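Local coordinates for protein beta-lactamase (Klebsiella pneumoniae, PDB 6KBY) that probably hydrolyses the beta-lactam ring of antibiotics to give a substituted beta-amino acid, as a class C enzyme conferring resistance, and binds adenosine monophosphate, at residues L260-T263 and H264-Y267; T274-M278 and W279-P283; P60-E63 and N64-F67; S112-N115 and V116-T120; K14-D17 and T18-L22. All coordinates share one frame; numbering follows the deposited sequence.

Interaction 1: L260-T263 and H264-Y267; sequences LTAT and HTGY
The carbonyl oxygen of A262 is gripped twice by T265, just where helix 255-262 gives way to strand 266-270. T265 OG1 donates to A262 O at 2.8 Å, tilted somewhat from the carbonyl plane, and T265 N reaches the same oxygen at 3.1 Å from the same face, closing a type I turn over A262-T265. With OG1 anti to its own carbonyl carbon (chi1 -57°), the T265 hydroxyl stands beside its backbone N, which lets both donors converge. A water whose oxygen lies 2.8 Å from A262 O donates a third bond and links that oxygen to Y267 OH. One residue earlier H264 N bonds to T261 O at 3.0 Å, and the imidazole of H264 folds back so that T261 CA sits over the centre of one ring face, 4.3 Å from the centroid, a CH-pi contact. L260 O takes T263 OG1 in the carbonyl plane at 2.7 Å. The polar end of H264 is held by N244 OD1 through NE2, and its ring meets W279 edge-to-face. L260 and T263 pack on helices 72-86 and 234-244, while Y267 pairs through its backbone with Q275 of strand 273-275.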
loop_
_atom_site.group_PDB
_atom_site.type_symbol
_atom_site.label_atom_id
_atom_site.label_comp_id
_atom_site.label_asym_id
_atom_site.label_seq_id
_atom_site.Cartn_x
_atom_site.Cartn_y
_atom_site.Cartn_z
ATOM N N LEU A 260 -12.280 -1.674 -6.205
ATOM C CA LEU A 260 -11.066 -0.868 -6.319
ATOM C C LEU A 260 -11.384 0.611 -6.171
ATOM O O LEU A 260 -10.773 1.323 -5.363
ATOM C CB LEU A 260 -10.413 -1.115 -7.676
ATOM C CG LEU A 260 -9.738 -2.473 -7.862
ATOM C CD1 LEU A 260 -9.614 -2.772 -9.353
ATOM C CD2 LEU A 260 -8.371 -2.484 -7.180
ATOM N N THR A 261 -12.343 1.088 -6.956
ATOM C CA THR A 261 -12.660 2.508 -6.948
ATOM C C THR A 261 -13.140 2.951 -5.577
ATOM O O THR A 261 -12.752 4.017 -5.093
ATOM C CB THR A 261 -13.710 2.774 -8.024
ATOM O OG1 THR A 261 -13.130 2.479 -9.300
ATOM C CG2 THR A 261 -14.203 4.222 -7.989
ATOM N N ALA A 262 -13.960 2.128 -4.919
ATOM C CA ALA A 262 -14.528 2.522 -3.636
ATOM C C ALA A 262 -13.481 2.651 -2.540
ATOM O O ALA A 262 -13.741 3.332 -1.541
ATOM C CB ALA A 262 -15.638 1.559 -3.202
ATOM N N THR A 263 -12.307 2.022 -2.686
ATOM C CA THR A 263 -11.270 2.235 -1.676
ATOM C C THR A 263 -10.786 3.674 -1.653
ATOM O O THR A 263 -10.142 4.076 -0.674
ATOM C CB THR A 263 -10.044 1.325 -1.844
ATOM O OG1 THR A 263 -9.368 1.627 -3.069
ATOM C CG2 THR A 263 -10.401 -0.153 -1.777
ATOM N N HIS A 264 -11.044 4.438 -2.719
ATOM C CA HIS A 264 -10.628 5.832 -2.792
ATOM C C HIS A 264 -11.618 6.782 -2.131
ATOM O O HIS A 264 -11.407 7.997 -2.194
ATOM C CB HIS A 264 -10.472 6.298 -4.247
ATOM C CG HIS A 264 -9.704 5.372 -5.144
ATOM N ND1 HIS A 264 -9.622 5.593 -6.500
ATOM C CD2 HIS A 264 -8.998 4.238 -4.906
ATOM C CE1 HIS A 264 -8.908 4.636 -7.063
ATOM N NE2 HIS A 264 -8.512 3.803 -6.119
ATOM N N THR A 265 -12.691 6.271 -1.527
ATOM C CA THR A 265 -13.651 7.121 -0.838
ATOM C C THR A 265 -12.956 7.796 0.335
ATOM O O THR A 265 -12.218 7.148 1.081
ATOM C CB THR A 265 -14.806 6.256 -0.327
ATOM O OG1 THR A 265 -15.383 5.552 -1.432
ATOM C CG2 THR A 265 -15.872 7.106 0.327
ATOM N N GLY A 266 -13.169 9.103 0.484
ATOM C CA GLY A 266 -12.540 9.868 1.549
ATOM C C GLY A 266 -13.384 9.899 2.806
ATOM O O GLY A 266 -14.535 10.347 2.785
ATOM N N TYR A 267 -12.821 9.423 3.917
ATOM C CA TYR A 267 -13.576 9.232 5.149
ATOM C C TYR A 267 -13.165 10.151 6.285
ATOM O O TYR A 267 -14.008 10.476 7.130
ATOM C CB TYR A 267 -13.455 7.780 5.622
ATOM C CG TYR A 267 -14.104 6.780 4.700
ATOM C CD1 TYR A 267 -15.481 6.748 4.550
ATOM C CD2 TYR A 267 -13.343 5.863 3.981
ATOM C CE1 TYR A 267 -16.085 5.833 3.720
ATOM C CE2 TYR A 267 -13.941 4.935 3.146
ATOM C CZ TYR A 267 -15.313 4.928 3.017
ATOM O OH TYR A 267 -15.948 4.014 2.203
HETATM O O HOH W 1 -14.464 2.204 0.965
#

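Interaction 2: T274-M278 and W279-P283; sequences TQDLM and WEQLP
T274 and Q281 face each other as an antiparallel hydrogen-bonded pair in the hairpin of strands 273-275 and 280-283. T274 N gives its hydrogen to Q281 O at 2.9 Å, nearly straight (172°), and Q281 N returns one to T274 O; beyond the non-hydrogen-bonded pair of Q275 and E280, D276 N reaches W279 O at 2.9 Å. A weak bond from W279 N to L277 O lies within the connecting turn.

Among side-chain bonds, Q275 NE2 donates to the carbonyl of the next residue, D276 O, at 3.0 Å. The D276 oxygen lies in the plane of the Q275 amide, although the amide nitrogen stands above the carbonyl plane of D276; the bend at chi2 (67°) brings the amide round to it. A water bridges M278 O and E280 OE2.

Van der Waals contact is modest: T274 and Q281 run side by side, with CB of T274 3.7 Å from CG of Q281, and Q275 OE1 meets CG of E280 at 3.8 Å.

The E280 side chain comes within about 4 Å of that of Y156 in the AMP pocket. R154 reaches both Q275 OE1, by a hydrogen bond, and E280 OE2, by a salt bridge, so the chemistry implies a buried polar cluster in which the arginine probably offsets the glutamate's charge.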
loop_
_atom_site.group_PDB
_atom_site.type_symbol
_atom_site.label_atom_id
_atom_site.label_comp_id
_atom_site.label_asym_id
_atom_site.label_seq_id
_atom_site.Cartn_x
_atom_site.Cartn_y
_atom_site.Cartn_z
ATOM N N THR A 274 -6.370 13.415 3.125
ATOM C CA THR A 274 -7.652 12.742 3.217
ATOM C C THR A 274 -7.371 11.251 3.320
ATOM O O THR A 274 -6.674 10.681 2.465
ATOM C CB THR A 274 -8.478 13.065 1.980
ATOM O OG1 THR A 274 -8.742 14.477 1.955
ATOM C CG2 THR A 274 -9.789 12.282 1.962
ATOM N N GLN A 275 -7.848 10.646 4.405
ATOM C CA GLN A 275 -7.682 9.220 4.636
ATOM C C GLN A 275 -8.838 8.484 3.971
ATOM O O GLN A 275 -10.006 8.679 4.344
ATOM C CB GLN A 275 -7.649 8.928 6.135
ATOM C CG GLN A 275 -7.533 7.448 6.458
ATOM C CD GLN A 275 -6.205 6.869 6.029
ATOM O OE1 GLN A 275 -5.145 7.273 6.522
ATOM N NE2 GLN A 275 -6.248 5.923 5.098
ATOM N N ASP A 276 -8.510 7.671 2.965
ATOM C CA ASP A 276 -9.461 6.794 2.298
ATOM C C ASP A 276 -9.430 5.430 2.996
ATOM O O ASP A 276 -9.001 5.328 4.148
ATOM C CB ASP A 276 -9.128 6.668 0.806
ATOM C CG ASP A 276 -8.986 8.006 0.076
ATOM O OD1 ASP A 276 -9.417 9.082 0.547
ATOM O OD2 ASP A 276 -8.400 7.936 -1.040
ATOM N N LEU A 277 -9.866 4.366 2.323
ATOM C CA LEU A 277 -9.754 3.025 2.896
ATOM C C LEU A 277 -8.329 2.575 2.593
ATOM O O LEU A 277 -8.009 2.096 1.496
ATOM C CB LEU A 277 -10.802 2.077 2.321
ATOM C CG LEU A 277 -11.202 0.955 3.285
ATOM C CD1 LEU A 277 -11.981 1.498 4.480
ATOM C CD2 LEU A 277 -11.998 -0.132 2.577
ATOM N N MET A 278 -7.450 2.791 3.581
ATOM C CA MET A 278 -6.002 2.582 3.508
ATOM C C MET A 278 -5.257 3.526 2.562
ATOM O O MET A 278 -4.229 4.084 2.959
ATOM C CB MET A 278 -5.629 1.111 3.292
ATOM C CG MET A 278 -5.991 0.247 4.494
ATOM S SD MET A 278 -5.000 0.676 5.933
ATOM C CE MET A 278 -6.117 0.235 7.266
ATOM N N TRP A 279 -5.731 3.726 1.328
ATOM C CA TRP A 279 -5.136 4.756 0.482
ATOM C C TRP A 279 -5.233 6.114 1.168
ATOM O O TRP A 279 -6.138 6.363 1.970
ATOM C CB TRP A 279 -5.840 4.837 -0.875
ATOM C CG TRP A 279 -5.627 3.665 -1.756
ATOM C CD1 TRP A 279 -6.539 2.703 -2.066
ATOM C CD2 TRP A 279 -4.431 3.334 -2.471
ATOM N NE1 TRP A 279 -5.985 1.789 -2.925
ATOM C CE2 TRP A 279 -4.691 2.156 -3.191
ATOM C CE3 TRP A 279 -3.162 3.920 -2.571
ATOM C CZ2 TRP A 279 -3.731 1.552 -4.002
ATOM C CZ3 TRP A 279 -2.209 3.319 -3.380
ATOM C CH2 TRP A 279 -2.497 2.144 -4.077
ATOM N N GLU A 280 -4.290 6.994 0.836
ATOM C CA GLU A 280 -4.250 8.359 1.331
ATOM C C GLU A 280 -4.184 9.282 0.127
ATOM O O GLU A 280 -3.536 8.953 -0.871
ATOM C CB GLU A 280 -3.008 8.559 2.207
ATOM C CG GLU A 280 -2.956 7.586 3.378
ATOM C CD GLU A 280 -1.571 7.442 3.986
ATOM O OE1 GLU A 280 -0.654 8.204 3.600
ATOM O OE2 GLU A 280 -1.397 6.552 4.850
ATOM N N GLN A 281 -4.836 10.439 0.205
ATOM C CA GLN A 281 -4.851 11.321 -0.951
ATOM C C GLN A 281 -4.758 12.775 -0.527
ATOM O O GLN A 281 -5.033 13.141 0.621
ATOM C CB GLN A 281 -6.086 11.101 -1.830
ATOM C CG GLN A 281 -7.361 11.613 -1.209
ATOM C CD GLN A 281 -8.596 11.218 -2.001
ATOM O OE1 GLN A 281 -8.664 10.125 -2.559
ATOM N NE2 GLN A 281 -9.584 12.108 -2.043
ATOM N N LEU A 282 -4.380 13.603 -1.495
ATOM C CA LEU A 282 -4.348 15.045 -1.349
ATOM C C LEU A 282 -4.923 15.665 -2.611
ATOM O O LEU A 282 -4.809 15.080 -3.694
ATOM C CB LEU A 282 -2.912 15.557 -1.173
ATOM C CG LEU A 282 -2.190 15.143 0.109
ATOM C CD1 LEU A 282 -1.506 13.788 -0.058
ATOM C CD2 LEU A 282 -1.179 16.201 0.504
ATOM N N PRO A 283 -5.536 16.843 -2.509
ATOM C CA PRO A 283 -6.023 17.516 -3.721
ATOM C C PRO A 283 -4.900 17.767 -4.723
ATOM O O PRO A 283 -3.763 18.059 -4.353
ATOM C CB PRO A 283 -6.603 18.830 -3.188
ATOM C CG PRO A 283 -7.013 18.505 -1.792
ATOM C CD PRO A 283 -5.988 17.524 -1.282
HETATM O O HOH W 2 -2.814 4.219 5.265
#

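Interaction 3: P60-E63 and N64-F67; sequences PVTE and NTLF
N64 and T65 both bond back to T62 in the type I beta turn T62-T65, part of the link between strands 58-60 and 67-68. N64 comes first: its backbone N donates to T62 OG1 at 3.0 Å, an ST turn inside the type I turn. The hydroxyl of T62 lies between its own backbone N and carbonyl carbon (chi1 76°), a position from which it can meet the N-H two residues on. The N64 side chain runs alongside that of E63, pointing the same way, with the amide and carboxylate planes only 10° apart; OD1 of N64 lies 3.7 Å from CG of E63, so the contact is with the methylene of the glutamate.

T65 then ties the turn from both its backbone and its side chain. T65 N closes it on T62 O at 3.1 Å, coming from well above the carbonyl plane. Its OG1 accepts the hydrogen of T62 N at 2.8 Å, almost linearly (173°), making a backbone and side-chain pair of bonds with one residue. A water joins this hydroxyl to P60 O.

L66 instead uses its backbone, hydrogen-bonding to N204 and A206, and F67 pairs with T232, placing the turn beside the 204-206 loop and strand 231-232. F67 swings its ring back to V61: CG1 of V61 meets the ring at its edge, near its plane, 4.0 Å from CZ.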
loop_
_atom_site.group_PDB
_atom_site.type_symbol
_atom_site.label_atom_id
_atom_site.label_comp_id
_atom_site.label_asym_id
_atom_site.label_seq_id
_atom_site.Cartn_x
_atom_site.Cartn_y
_atom_site.Cartn_z
ATOM N N PRO A 60 20.873 -9.553 -11.239
ATOM C CA PRO A 60 20.334 -8.249 -11.631
ATOM C C PRO A 60 18.834 -8.168 -11.381
ATOM O O PRO A 60 18.125 -9.174 -11.354
ATOM C CB PRO A 60 20.614 -8.206 -13.136
ATOM C CG PRO A 60 20.528 -9.642 -13.549
ATOM C CD PRO A 60 21.119 -10.423 -12.404
ATOM N N VAL A 61 18.355 -6.936 -11.201
ATOM C CA VAL A 61 16.921 -6.681 -11.281
ATOM C C VAL A 61 16.483 -6.897 -12.721
ATOM O O VAL A 61 17.117 -6.395 -13.661
ATOM C CB VAL A 61 16.597 -5.250 -10.818
ATOM C CG1 VAL A 61 15.097 -4.961 -10.946
ATOM C CG2 VAL A 61 17.056 -5.023 -9.388
ATOM N N THR A 62 15.419 -7.675 -12.906
ATOM C CA THR A 62 14.834 -7.952 -14.209
ATOM C C THR A 62 13.341 -7.668 -14.130
ATOM O O THR A 62 12.806 -7.322 -13.074
ATOM C CB THR A 62 15.011 -9.421 -14.611
ATOM O OG1 THR A 62 14.080 -10.224 -13.872
ATOM C CG2 THR A 62 16.433 -9.905 -14.348
ATOM N N GLU A 63 12.653 -7.868 -15.253
ATOM C CA GLU A 63 11.203 -7.724 -15.284
ATOM C C GLU A 63 10.499 -8.663 -14.310
ATOM O O GLU A 63 9.337 -8.419 -13.963
ATOM C CB GLU A 63 10.687 -7.992 -16.697
ATOM C CG GLU A 63 10.914 -9.421 -17.163
ATOM C CD GLU A 63 10.383 -9.673 -18.558
ATOM O OE1 GLU A 63 11.058 -10.384 -19.333
ATOM O OE2 GLU A 63 9.289 -9.158 -18.880
ATOM N N ASN A 64 11.166 -9.729 -13.872
ATOM C CA ASN A 64 10.553 -10.725 -13.003
ATOM C C ASN A 64 10.887 -10.541 -11.530
ATOM O O ASN A 64 10.388 -11.304 -10.697
ATOM C CB ASN A 64 10.953 -12.134 -13.451
ATOM C CG ASN A 64 10.485 -12.446 -14.851
ATOM O OD1 ASN A 64 9.349 -12.156 -15.210
ATOM N ND2 ASN A 64 11.365 -13.026 -15.656
ATOM N N THR A 65 11.699 -9.548 -11.184
ATOM C CA THR A 65 12.169 -9.428 -9.810
ATOM C C THR A 65 11.024 -9.079 -8.873
ATOM O O THR A 65 10.270 -8.130 -9.116
ATOM C CB THR A 65 13.248 -8.355 -9.706
ATOM O OG1 THR A 65 14.354 -8.708 -10.542
ATOM C CG2 THR A 65 13.726 -8.215 -8.262
ATOM N N LEU A 66 10.926 -9.835 -7.784
ATOM C CA LEU A 66 9.950 -9.615 -6.731
ATOM C C LEU A 66 10.594 -8.800 -5.619
ATOM O O LEU A 66 11.691 -9.132 -5.145
ATOM C CB LEU A 66 9.475 -10.954 -6.163
ATOM C CG LEU A 66 8.757 -11.864 -7.158
ATOM C CD1 LEU A 66 8.717 -13.291 -6.644
ATOM C CD2 LEU A 66 7.352 -11.358 -7.423
ATOM N N PHE A 67 9.903 -7.740 -5.204
ATOM C CA PHE A 67 10.310 -6.919 -4.078
ATOM C C PHE A 67 9.261 -7.034 -2.979
ATOM O O PHE A 67 8.064 -7.159 -3.257
ATOM C CB PHE A 67 10.392 -5.431 -4.467
ATOM C CG PHE A 67 11.474 -5.094 -5.467
ATOM C CD1 PHE A 67 11.290 -5.313 -6.828
ATOM C CD2 PHE A 67 12.649 -4.490 -5.048
ATOM C CE1 PHE A 67 12.279 -4.968 -7.743
ATOM C CE2 PHE A 67 13.641 -4.146 -5.956
ATOM C CZ PHE A 67 13.453 -4.383 -7.305
HETATM O O HOH W 3 16.064 -10.654 -10.141
#

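Interaction 4: S112-N115 and V116-T120; sequences SVLN and VGTHT
This is a local contact along the short helix 113-117 and the turn that follows it, where N115 serves both ends: its side chain reaches back to S112 and forward to T120. Ordinary helical bonds run from V116 N to S112 O and from G117 N to V113 O. At the start, N115 N donates to S112 OG at 2.9 Å while S112 N gives its hydrogen to N115 OD1, also at 2.9 Å and nearly straight (172°).

The other half of the N115 amide is used at the far end. ND2 donates to T120 OG1 at 3.0 Å, with the hydroxyl 19° out of the amide plane, so opposite ends of one flat group are held and its rotation is probably fixed. The carbonyl of N115 receives T118 N and T120 N from opposite faces of its plane, the T120 bond measuring 2.9 Å. T118 OG1 donates to L114 O at 2.7 Å; with chi1 at 58° the hydroxyl turns in against the last turn of helix. T118 CG2 meanwhile lies 4.0 Å from L114 CD1.

Outside the segment, G117 bonds through its backbone to M278, and the ring of H119 meets that of Y156 beside the AMP pocket. The reciprocal pair of S112 and N115 is the capping box of a helix N-terminus.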
loop_
_atom_site.group_PDB
_atom_site.type_symbol
_atom_site.label_atom_id
_atom_site.label_comp_id
_atom_site.label_asym_id
_atom_site.label_seq_id
_atom_site.Cartn_x
_atom_site.Cartn_y
_atom_site.Cartn_z
ATOM N N SER A 112 -15.641 0.776 14.794
ATOM C CA SER A 112 -16.252 0.278 13.570
ATOM C C SER A 112 -15.210 -0.349 12.649
ATOM O O SER A 112 -14.002 -0.122 12.772
ATOM C CB SER A 112 -16.984 1.394 12.827
ATOM O OG SER A 112 -16.043 2.338 12.348
ATOM N N VAL A 113 -15.702 -1.144 11.700
ATOM C CA VAL A 113 -14.822 -1.616 10.636
ATOM C C VAL A 113 -14.190 -0.434 9.907
ATOM O O VAL A 113 -12.999 -0.454 9.574
ATOM C CB VAL A 113 -15.571 -2.575 9.691
ATOM C CG1 VAL A 113 -14.661 -3.078 8.587
ATOM C CG2 VAL A 113 -16.140 -3.747 10.474
ATOM N N LEU A 114 -14.970 0.623 9.673
ATOM C CA LEU A 114 -14.424 1.823 9.046
ATOM C C LEU A 114 -13.259 2.381 9.853
ATOM O O LEU A 114 -12.242 2.797 9.279
ATOM C CB LEU A 114 -15.520 2.878 8.883
ATOM C CG LEU A 114 -15.112 4.106 8.059
ATOM C CD1 LEU A 114 -14.855 3.738 6.606
ATOM C CD2 LEU A 114 -16.150 5.215 8.159
ATOM N N ASN A 115 -13.381 2.383 11.184
ATOM C CA ASN A 115 -12.283 2.877 12.014
ATOM C C ASN A 115 -10.997 2.094 11.758
ATOM O O ASN A 115 -9.928 2.684 11.580
ATOM C CB ASN A 115 -12.625 2.797 13.505
ATOM C CG ASN A 115 -13.691 3.799 13.974
ATOM O OD1 ASN A 115 -14.505 3.461 14.838
ATOM N ND2 ASN A 115 -13.652 5.032 13.469
ATOM N N VAL A 116 -11.063 0.760 11.758
ATOM C CA VAL A 116 -9.824 0.024 11.506
ATOM C C VAL A 116 -9.352 0.194 10.066
ATOM O O VAL A 116 -8.149 0.095 9.790
ATOM C CB VAL A 116 -9.862 -1.455 11.955
ATOM C CG1 VAL A 116 -9.991 -1.564 13.465
ATOM C CG2 VAL A 116 -10.964 -2.236 11.256
ATOM N N GLY A 117 -10.267 0.467 9.133
ATOM C CA GLY A 117 -9.882 0.716 7.750
ATOM C C GLY A 117 -9.316 2.089 7.461
ATOM O O GLY A 117 -8.855 2.328 6.339
ATOM N N THR A 118 -9.346 2.988 8.448
ATOM C CA THR A 118 -8.917 4.369 8.281
ATOM C C THR A 118 -7.923 4.784 9.357
ATOM O O THR A 118 -7.642 5.977 9.491
ATOM C CB THR A 118 -10.125 5.317 8.303
ATOM O OG1 THR A 118 -10.836 5.146 9.531
ATOM C CG2 THR A 118 -11.063 5.060 7.116
ATOM N N HIS A 119 -7.404 3.832 10.136
ATOM C CA HIS A 119 -6.448 4.110 11.209
ATOM C C HIS A 119 -7.042 4.984 12.304
ATOM O O HIS A 119 -6.314 5.710 12.984
ATOM C CB HIS A 119 -5.140 4.714 10.700
ATOM C CG HIS A 119 -4.491 3.918 9.623
ATOM N ND1 HIS A 119 -4.046 2.627 9.808
ATOM C CD2 HIS A 119 -4.202 4.247 8.341
ATOM C CE1 HIS A 119 -3.513 2.194 8.675
ATOM N NE2 HIS A 119 -3.595 3.156 7.770
ATOM N N THR A 120 -8.354 4.907 12.517
ATOM C CA THR A 120 -8.988 5.714 13.551
ATOM C C THR A 120 -9.518 4.896 14.726
ATOM O O THR A 120 -10.276 5.425 15.545
ATOM C CB THR A 120 -10.075 6.629 12.965
ATOM O OG1 THR A 120 -11.058 5.850 12.266
ATOM C CG2 THR A 120 -9.464 7.669 12.027
#

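Interaction 5: K14-D17 and T18-L22; sequences KIKD and TVDDL
On the N-terminal helix 11-30, far from the AMP pocket, K16 and D20 form a salt bridge one helical turn apart. K16 NZ lies 2.7 Å from D20 OD2 and uses the syn lone pair of that oxygen, the side facing OD1. The lysine leaves its backbone with CG anti to N (chi1 -179°), runs extended outward from the helix, and bends at its last torsion (chi4 -64°) to bring the ammonium onto the carboxylate. CG of K16 also lies 3.5 Å from D20 OD2, so the aliphatic stem leans on the acid it pairs with.

A water accepts from K16 NZ and donates to D20 OD1, making a second, water-mediated link between the two residues; OD1 is also bonded to Y50 OH of strand 44-50. A second water donates to both D17 OD1 and D20 OD2, which would ease the repulsion between two carboxylates whose oxygens OD1 of D17 and OD2 of D20 lie 5.0 Å apart.

Beneath these groups runs the regular i to i+4 ladder of an alpha helix: T18 N to K14 O, V19 N to I15 O at 2.9 Å, D20 N to K16 O at 2.8 Å and D21 N to D17 O. A water that donates to K14 O also hydrogen-bonds to T18 OG1.

The buried side is apolar. CG2 of I15 touches CG2 of V19 at 4.1 Å, and these two lie against strands 34-41 and 44-50, with V19 also meeting I362 of helix 352-364.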
loop_
_atom_site.group_PDB
_atom_site.type_symbol
_atom_site.label_atom_id
_atom_site.label_comp_id
_atom_site.label_asym_id
_atom_site.label_seq_id
_atom_site.Cartn_x
_atom_site.Cartn_y
_atom_site.Cartn_z
ATOM N N LYS A 14 12.284 10.485 -23.530
ATOM C CA LYS A 14 12.285 11.591 -22.583
ATOM C C LYS A 14 11.977 11.105 -21.176
ATOM O O LYS A 14 12.624 11.530 -20.213
ATOM C CB LYS A 14 11.282 12.658 -23.028
ATOM C CG LYS A 14 11.646 13.315 -24.348
ATOM C CD LYS A 14 10.554 14.249 -24.848
ATOM C CE LYS A 14 10.950 14.868 -26.186
ATOM N NZ LYS A 14 9.885 15.745 -26.755
ATOM N N ILE A 15 10.996 10.212 -21.037
ATOM C CA ILE A 15 10.652 9.684 -19.721
ATOM C C ILE A 15 11.816 8.892 -19.140
ATOM O O ILE A 15 12.174 9.053 -17.965
ATOM C CB ILE A 15 9.355 8.855 -19.802
ATOM C CG1 ILE A 15 8.186 9.759 -20.199
ATOM C CG2 ILE A 15 9.082 8.165 -18.479
ATOM C CD1 ILE A 15 6.909 9.011 -20.536
ATOM N N LYS A 16 12.444 8.047 -19.956
ATOM C CA LYS A 16 13.588 7.285 -19.467
ATOM C C LYS A 16 14.697 8.207 -18.983
ATOM O O LYS A 16 15.308 7.954 -17.940
ATOM C CB LYS A 16 14.107 6.335 -20.548
ATOM C CG LYS A 16 15.283 5.486 -20.081
ATOM C CD LYS A 16 15.686 4.466 -21.128
ATOM C CE LYS A 16 16.726 3.503 -20.583
ATOM N NZ LYS A 16 18.005 4.190 -20.241
ATOM N N ASP A 17 14.970 9.288 -19.724
ATOM C CA ASP A 17 15.994 10.235 -19.293
ATOM C C ASP A 17 15.632 10.853 -17.950
ATOM O O ASP A 17 16.479 10.969 -17.055
ATOM C CB ASP A 17 16.172 11.337 -20.338
ATOM C CG ASP A 17 16.810 10.845 -21.622
ATOM O OD1 ASP A 17 17.399 9.743 -21.632
ATOM O OD2 ASP A 17 16.728 11.582 -22.629
ATOM N N THR A 18 14.381 11.285 -17.804
ATOM C CA THR A 18 13.948 11.871 -16.539
ATOM C C THR A 18 14.124 10.889 -15.394
ATOM O O THR A 18 14.630 11.245 -14.321
ATOM C CB THR A 18 12.487 12.302 -16.639
ATOM O OG1 THR A 18 12.370 13.314 -17.641
ATOM C CG2 THR A 18 11.992 12.848 -15.304
ATOM N N VAL A 19 13.699 9.645 -15.600
ATOM C CA VAL A 19 13.761 8.650 -14.532
ATOM C C VAL A 19 15.209 8.280 -14.222
ATOM O O VAL A 19 15.634 8.308 -13.062
ATOM C CB VAL A 19 12.897 7.422 -14.880
ATOM C CG1 VAL A 19 13.004 6.361 -13.788
ATOM C CG2 VAL A 19 11.442 7.828 -15.086
ATOM N N ASP A 20 15.994 7.951 -15.257
ATOM C CA ASP A 20 17.406 7.615 -15.062
ATOM C C ASP A 20 18.130 8.706 -14.285
ATOM O O ASP A 20 18.918 8.426 -13.374
ATOM C CB ASP A 20 18.108 7.471 -16.417
ATOM C CG ASP A 20 17.785 6.184 -17.151
ATOM O OD1 ASP A 20 17.108 5.292 -16.608
ATOM O OD2 ASP A 20 18.259 6.065 -18.307
ATOM N N ASP A 21 17.895 9.968 -14.660
ATOM C CA ASP A 21 18.623 11.084 -14.069
ATOM C C ASP A 21 18.309 11.278 -12.597
ATOM O O ASP A 21 19.121 11.873 -11.881
ATOM C CB ASP A 21 18.343 12.379 -14.830
ATOM C CG ASP A 21 19.030 12.428 -16.187
ATOM O OD1 ASP A 21 19.792 11.494 -16.518
ATOM O OD2 ASP A 21 18.796 13.407 -16.927
ATOM N N LEU A 22 17.141 10.822 -12.137
ATOM C CA LEU A 22 16.807 10.875 -10.720
ATOM C C LEU A 22 17.185 9.595 -9.985
ATOM O O LEU A 22 17.648 9.653 -8.840
ATOM C CB LEU A 22 15.310 11.142 -10.539
ATOM C CG LEU A 22 14.878 12.533 -10.995
ATOM C CD1 LEU A 22 13.370 12.608 -11.174
ATOM C CD2 LEU A 22 15.338 13.581 -10.001
HETATM O O HOH W 4 13.122 14.213 -20.456
HETATM O O HOH W 5 17.755 2.858 -17.599
HETATM O O HOH W 6 18.869 8.131 -20.043
#

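Interactions 1, 2 and 4 form one connected block: Y267 pairs with Q275 and T263 with L277 through the backbone, G117 with M278, and Y267 packs on L114. Interactions 2 and 4 are the buried ones and border the AMP pocket, whereas interaction 1 is partly buried and joins helix 255-262 to strand 266-270, next to the hairpin of interaction 2 in the sheet. Interactions 3 and 5 stand apart, centres about 19 Å from each other. Interaction 5 sets a watered salt bridge outside and aliphatic contact inside, interaction 3 relies on threonine hydroxyls round a turn, interactions 1 and 4 set such hydroxyls on helix-end carbonyls, with a capping box in 4, and interaction 2 holds charge in the interior.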